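Local coordinates for protein magnesium transporter MgtE (Enterococcus faecalis, PDB 2OUX) that probably carries magnesium ions across the cell membrane as a homodimer, this chain being the cytosolic part with its N domain and paired CBS domains, at residues Leu14-Leu19 with Gly40-Ser45; Asp79-Met84 with Ala114-Leu119. All blocks are in the same frame, centred on the assembly; numbering follows the deposited sequence.

Contact 1: Leu14-Leu19 with Gly40-Ser45; sequences LLLETL and GQFYQS
Leu15, whose side chain meets Phe42 across the contact, has a carbonyl oxygen gripped twice: Thr18 OG1 donates to Leu15 O at 3.0 Å, tilted 21° from the carbonyl plane, and Leu19 N reaches it from the same face of that plane. Beyond this doubly bonded turn of helix 8-20 the contact is apolar. Leu15 CD1 sits over the centre of the Phe42 ring, 3.4 Å from its centroid and only 5° off the ring normal, a close CH-pi contact. Leu15 CB lies 3.5 Å from Phe42 CE1, so the leucine leans on the ring with both its root and one methyl. Phe42 reaches across because its CG stands anti to the backbone N (chi1 175°). At the ring edge, near its plane, Leu16 N comes within 3.9 Å of Phe42 CE1, while Leu19 CD2 touches Phe42 CZ obliquely at 4.3 Å. Phe12 adds an edge-to-face ring, and Phe27 of helix 24-31 packs on Leu15 and Leu19, so helix 8-20 meets helix 24-31 as well as helix 36-43. With Phe42 and Leu15 buried, cohesion here probably comes from burying apolar surface and from close van der Waals and CH-pi contact, not from directional polar bonds.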
loop_
_atom_site.group_PDB
_atom_site.type_symbol
_atom_site.label_atom_id
_atom_site.label_comp_id
_atom_site.label_asym_id
_atom_site.label_seq_id
_atom_site.Cartn_x
_atom_site.Cartn_y
_atom_site.Cartn_z
ATOM N N LEU A 14 -25.261 8.256 18.102
ATOM C CA LEU A 14 -25.079 7.543 19.360
ATOM C C LEU A 14 -23.852 8.123 20.049
ATOM O O LEU A 14 -23.860 8.383 21.252
ATOM C CB LEU A 14 -24.856 6.047 19.106
ATOM C CG LEU A 14 -26.051 5.091 18.984
ATOM C CD1 LEU A 14 -27.027 5.537 17.893
ATOM C CD2 LEU A 14 -25.509 3.708 18.687
ATOM N N LEU A 15 -22.796 8.323 19.265
ATOM C CA LEU A 15 -21.544 8.877 19.767
ATOM C C LEU A 15 -21.758 10.241 20.418
ATOM O O LEU A 15 -21.257 10.493 21.511
ATOM C CB LEU A 15 -20.540 9.023 18.627
ATOM C CG LEU A 15 -19.195 8.303 18.706
ATOM C CD1 LEU A 15 -18.332 8.787 17.546
ATOM C CD2 LEU A 15 -18.501 8.588 20.026
ATOM N N LEU A 16 -22.489 11.119 19.736
ATOM C CA LEU A 16 -22.771 12.462 20.258
ATOM C C LEU A 16 -23.488 12.401 21.604
ATOM O O LEU A 16 -23.263 13.233 22.480
ATOM C CB LEU A 16 -23.634 13.261 19.271
ATOM C CG LEU A 16 -22.945 14.406 18.510
ATOM C CD1 LEU A 16 -23.900 15.010 17.481
ATOM C CD2 LEU A 16 -22.480 15.465 19.490
ATOM N N GLU A 17 -24.361 11.413 21.757
ATOM C CA GLU A 17 -25.102 11.265 22.996
ATOM C C GLU A 17 -24.222 10.801 24.150
ATOM O O GLU A 17 -24.319 11.340 25.252
ATOM C CB GLU A 17 -26.279 10.306 22.794
ATOM C CG GLU A 17 -27.489 10.976 22.152
ATOM C CD GLU A 17 -28.077 12.085 23.028
ATOM O OE1 GLU A 17 -28.557 11.777 24.142
ATOM O OE2 GLU A 17 -28.059 13.262 22.605
ATOM N N THR A 18 -23.362 9.817 23.911
ATOM C CA THR A 18 -22.493 9.343 24.980
ATOM C C THR A 18 -21.594 10.502 25.376
ATOM O O THR A 18 -21.178 10.619 26.528
ATOM C CB THR A 18 -21.596 8.168 24.537
ATOM O OG1 THR A 18 -20.529 8.662 23.722
ATOM C CG2 THR A 18 -22.402 7.144 23.750
ATOM N N LEU A 19 -21.304 11.363 24.407
ATOM C CA LEU A 19 -20.456 12.520 24.636
ATOM C C LEU A 19 -21.150 13.506 25.564
ATOM O O LEU A 19 -20.591 13.912 26.585
ATOM C CB LEU A 19 -20.126 13.195 23.304
ATOM C CG LEU A 19 -19.127 14.351 23.334
ATOM C CD1 LEU A 19 -17.861 13.924 24.072
ATOM C CD2 LEU A 19 -18.801 14.774 21.905
ATOM N N GLY A 40 -12.123 11.609 12.338
ATOM C CA GLY A 40 -11.928 12.983 11.913
ATOM C C GLY A 40 -13.221 13.676 11.509
ATOM O O GLY A 40 -13.444 14.842 11.838
ATOM N N GLN A 41 -14.080 12.967 10.789
ATOM C CA GLN A 41 -15.347 13.538 10.358
ATOM C C GLN A 41 -16.238 13.830 11.560
ATOM O O GLN A 41 -16.833 14.904 11.655
ATOM C CB GLN A 41 -16.050 12.583 9.392
ATOM C CG GLN A 41 -15.270 12.371 8.105
ATOM C CD GLN A 41 -14.975 13.681 7.396
ATOM O OE1 GLN A 41 -15.870 14.299 6.820
ATOM N NE2 GLN A 41 -13.719 14.116 7.446
ATOM N N PHE A 42 -16.332 12.868 12.473
ATOM C CA PHE A 42 -17.132 13.046 13.675
ATOM C C PHE A 42 -16.645 14.303 14.383
ATOM O O PHE A 42 -17.424 15.213 14.647
ATOM C CB PHE A 42 -16.977 11.844 14.614
ATOM C CG PHE A 42 -17.680 12.015 15.931
ATOM C CD1 PHE A 42 -19.071 11.944 16.010
ATOM C CD2 PHE A 42 -16.957 12.275 17.086
ATOM C CE1 PHE A 42 -19.730 12.133 17.222
ATOM C CE2 PHE A 42 -17.605 12.466 18.298
ATOM C CZ PHE A 42 -18.998 12.395 18.368
ATOM N N TYR A 43 -15.346 14.352 14.664
ATOM C CA TYR A 43 -14.732 15.491 15.344
ATOM C C TYR A 43 -14.930 16.836 14.651
ATOM O O TYR A 43 -15.129 17.853 15.313
ATOM C CB TYR A 43 -13.239 15.234 15.534
ATOM C CG TYR A 43 -12.425 16.429 15.996
ATOM C CD1 TYR A 43 -11.885 17.332 15.079
ATOM C CD2 TYR A 43 -12.147 16.624 17.348
ATOM C CE1 TYR A 43 -11.080 18.400 15.501
ATOM C CE2 TYR A 43 -11.345 17.686 17.781
ATOM C CZ TYR A 43 -10.811 18.567 16.855
ATOM O OH TYR A 43 -9.993 19.592 17.290
ATOM N N GLN A 44 -14.873 16.846 13.326
ATOM C CA GLN A 44 -15.041 18.087 12.580
ATOM C C GLN A 44 -16.501 18.528 12.490
ATOM O O GLN A 44 -16.809 19.539 11.866
ATOM C CB GLN A 44 -14.444 17.937 11.176
ATOM C CG GLN A 44 -12.923 17.879 11.173
ATOM C CD GLN A 44 -12.340 17.595 9.799
ATOM O OE1 GLN A 44 -12.470 18.396 8.870
ATOM N NE2 GLN A 44 -11.694 16.444 9.663
ATOM N N SER A 45 -17.397 17.767 13.109
ATOM C CA SER A 45 -18.813 18.112 13.091
ATOM C C SER A 45 -19.187 18.754 14.425
ATOM O O SER A 45 -20.130 19.539 14.508
ATOM C CB SER A 45 -19.671 16.863 12.882
ATOM O OG SER A 45 -19.689 16.054 14.047
#

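Contact 2: Asp79-Met84 with Ala114-Leu119; sequences DYLAEM and AKYLSL
Leu81 and Tyr116 carry this contact, the phenol end of the tyrosine lying against the base of the leucine. Leu81 CB is 3.5 Å from Tyr116 OH and 3.9 Å from Tyr116 CZ, approaching the ring obliquely. One branch joins in farther along the ring, where Leu81 CD1 lies 4.1 Å from Tyr116 CE2. The hydroxyl also comes near the helix backbone: Tyr116 OH is 3.4 Å from Leu81 O and 3.5 Å from Ala82 N. That carbonyl is engaged within its own segment, accepting from Met84 N at 3.1 Å. Both leading side chains place CG anti to their carbonyl carbon: chi1 of -56° brings Leu81 CD1 alongside the Tyr116 ring, and chi1 of -66° carries the Tyr116 hydroxyl to the base of Leu81. Helices 79-83 and 110-118 both belong to the MgtE intracellular N domain, an all-helical domain of the FliG clan, and the helices 86-93 and 98-107 lie between them in sequence. Lys115 CG lies 3.9 Å above one face of the Tyr116 ring, over its centre, so part of the lysine's aliphatic chain packs on that face. Farther out, Gln112 NE2 makes a weak hydrogen bond to Tyr116 OH. Leu108 touches both Leu81 and Tyr116, Leu93 of helix 86-93 backs the tyrosine, and Phe67 of helix 60-67 packs on Leu81. On another side of helix 79-83, Glu83 forms a salt bridge with Arg51 and is hydrogen-bonded to Tyr55, tying this short helix to helix 48-57.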
loop_
_atom_site.group_PDB
_atom_site.type_symbol
_atom_site.label_atom_id
_atom_site.label_comp_id
_atom_site.label_asym_id
_atom_site.label_seq_id
_atom_site.Cartn_x
_atom_site.Cartn_y
_atom_site.Cartn_z
ATOM N N ASP A 79 -7.044 27.501 15.562
ATOM C CA ASP A 79 -7.907 27.489 16.734
ATOM C C ASP A 79 -8.216 26.099 17.297
ATOM O O ASP A 79 -8.556 25.995 18.477
ATOM C CB ASP A 79 -9.213 28.267 16.502
ATOM C CG ASP A 79 -9.639 28.299 15.057
ATOM O OD1 ASP A 79 -9.625 27.236 14.410
ATOM O OD2 ASP A 79 -10.005 29.394 14.578
ATOM N N TYR A 80 -8.122 25.034 16.492
ATOM C CA TYR A 80 -8.351 23.701 17.064
ATOM C C TYR A 80 -7.264 23.588 18.117
ATOM O O TYR A 80 -7.514 23.231 19.267
ATOM C CB TYR A 80 -8.130 22.566 16.060
ATOM C CG TYR A 80 -9.293 22.244 15.150
ATOM C CD1 TYR A 80 -10.609 22.277 15.615
ATOM C CD2 TYR A 80 -9.071 21.866 13.823
ATOM C CE1 TYR A 80 -11.674 21.939 14.780
ATOM C CE2 TYR A 80 -10.129 21.524 12.982
ATOM C CZ TYR A 80 -11.424 21.564 13.465
ATOM O OH TYR A 80 -12.464 21.223 12.633
ATOM N N LEU A 81 -6.044 23.915 17.704
ATOM C CA LEU A 81 -4.899 23.854 18.595
ATOM C C LEU A 81 -4.962 24.910 19.698
ATOM O O LEU A 81 -4.582 24.645 20.838
ATOM C CB LEU A 81 -3.603 24.021 17.799
ATOM C CG LEU A 81 -3.327 23.050 16.645
ATOM C CD1 LEU A 81 -1.814 22.879 16.522
ATOM C CD2 LEU A 81 -3.977 21.694 16.899
ATOM N N ALA A 82 -5.438 26.104 19.354
ATOM C CA ALA A 82 -5.541 27.194 20.317
ATOM C C ALA A 82 -6.442 26.827 21.493
ATOM O O ALA A 82 -6.065 27.025 22.647
ATOM C CB ALA A 82 -6.064 28.441 19.634
ATOM N N GLU A 83 -7.623 26.286 21.196
ATOM C CA GLU A 83 -8.568 25.901 22.239
ATOM C C GLU A 83 -8.008 24.814 23.153
ATOM O O GLU A 83 -8.515 24.591 24.250
ATOM C CB GLU A 83 -9.897 25.445 21.618
ATOM C CG GLU A 83 -9.800 24.248 20.689
ATOM C CD GLU A 83 -11.093 23.993 19.925
ATOM O OE1 GLU A 83 -11.674 24.962 19.393
ATOM O OE2 GLU A 83 -11.525 22.824 19.838
HETATM N N MSE A 84 -6.955 24.142 22.709
HETATM C CA MSE A 84 -6.339 23.091 23.515
HETATM C C MSE A 84 -5.350 23.703 24.490
HETATM O O MSE A 84 -4.793 24.765 24.226
HETATM C CB MSE A 84 -5.580 22.101 22.629
HETATM C CG MSE A 84 -6.418 21.027 21.964
HETATM SE SE MSE A 84 -5.427 20.162 20.531
HETATM C CE MSE A 84 -4.136 19.204 21.532
ATOM N N ALA A 114 6.383 28.352 16.982
ATOM C CA ALA A 114 7.519 28.377 17.898
ATOM C C ALA A 114 7.081 28.055 19.317
ATOM O O ALA A 114 7.778 27.351 20.047
ATOM C CB ALA A 114 8.199 29.741 17.865
ATOM N N LYS A 115 5.919 28.567 19.703
ATOM C CA LYS A 115 5.411 28.340 21.048
ATOM C C LYS A 115 5.179 26.849 21.328
ATOM O O LYS A 115 5.623 26.335 22.355
ATOM C CB LYS A 115 4.120 29.147 21.268
ATOM C CG LYS A 115 2.833 28.400 20.982
ATOM C CD LYS A 115 2.095 28.056 22.274
ATOM C CE LYS A 115 1.327 29.256 22.808
ATOM N NZ LYS A 115 0.314 29.738 21.815
ATOM N N TYR A 116 4.495 26.154 20.417
ATOM C CA TYR A 116 4.237 24.728 20.605
ATOM C C TYR A 116 5.547 23.969 20.541
ATOM O O TYR A 116 5.784 23.039 21.308
ATOM C CB TYR A 116 3.292 24.193 19.529
ATOM C CG TYR A 116 1.901 24.766 19.592
ATOM C CD1 TYR A 116 1.158 24.724 20.772
ATOM C CD2 TYR A 116 1.324 25.362 18.473
ATOM C CE1 TYR A 116 -0.130 25.265 20.834
ATOM C CE2 TYR A 116 0.042 25.900 18.524
ATOM C CZ TYR A 116 -0.677 25.855 19.708
ATOM O OH TYR A 116 -1.931 26.423 19.768
ATOM N N LEU A 117 6.397 24.385 19.617
ATOM C CA LEU A 117 7.697 23.768 19.427
ATOM C C LEU A 117 8.549 23.954 20.682
ATOM O O LEU A 117 9.351 23.093 21.036
ATOM C CB LEU A 117 8.376 24.411 18.221
ATOM C CG LEU A 117 9.536 23.696 17.540
ATOM C CD1 LEU A 117 9.160 22.252 17.207
ATOM C CD2 LEU A 117 9.882 24.466 16.282
ATOM N N SER A 118 8.363 25.081 21.360
ATOM C CA SER A 118 9.117 25.362 22.572
ATOM C C SER A 118 8.680 24.440 23.709
ATOM O O SER A 118 9.481 24.078 24.569
ATOM C CB SER A 118 8.918 26.818 22.997
ATOM O OG SER A 118 7.610 27.029 23.504
ATOM N N LEU A 119 7.407 24.057 23.700
ATOM C CA LEU A 119 6.852 23.191 24.738
ATOM C C LEU A 119 7.352 21.748 24.679
ATOM O O LEU A 119 7.041 20.945 25.563
ATOM C CB LEU A 119 5.321 23.205 24.651
ATOM C CG LEU A 119 4.672 24.576 24.861
ATOM C CD1 LEU A 119 3.199 24.535 24.506
ATOM C CD2 LEU A 119 4.862 24.996 26.304
#

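In the fold
Contacts 1 and 2 follow one another along the chain, the whole of contact 1 preceding contact 2 in the sequence, and their centres are 23 Å apart. They nevertheless meet through neighbouring side chains: Tyr43 OH packs 3.2 Å from Tyr80 CD1, and Gln44 CG lies 3.7 Å from Tyr80 OH. Tyr55 of helix 48-57 links the same region, hydrogen-bonded to both Tyr43 and Glu83. Contact 1 lies away from the magnesium sites. Contact 2 is nearer, the Leu81 side chain being about 9 Å from that of Glu72, about 11 Å from that of Asp103 and about 13 Å from a bound magnesium ion, so Leu81 is not itself a ligand of that ion.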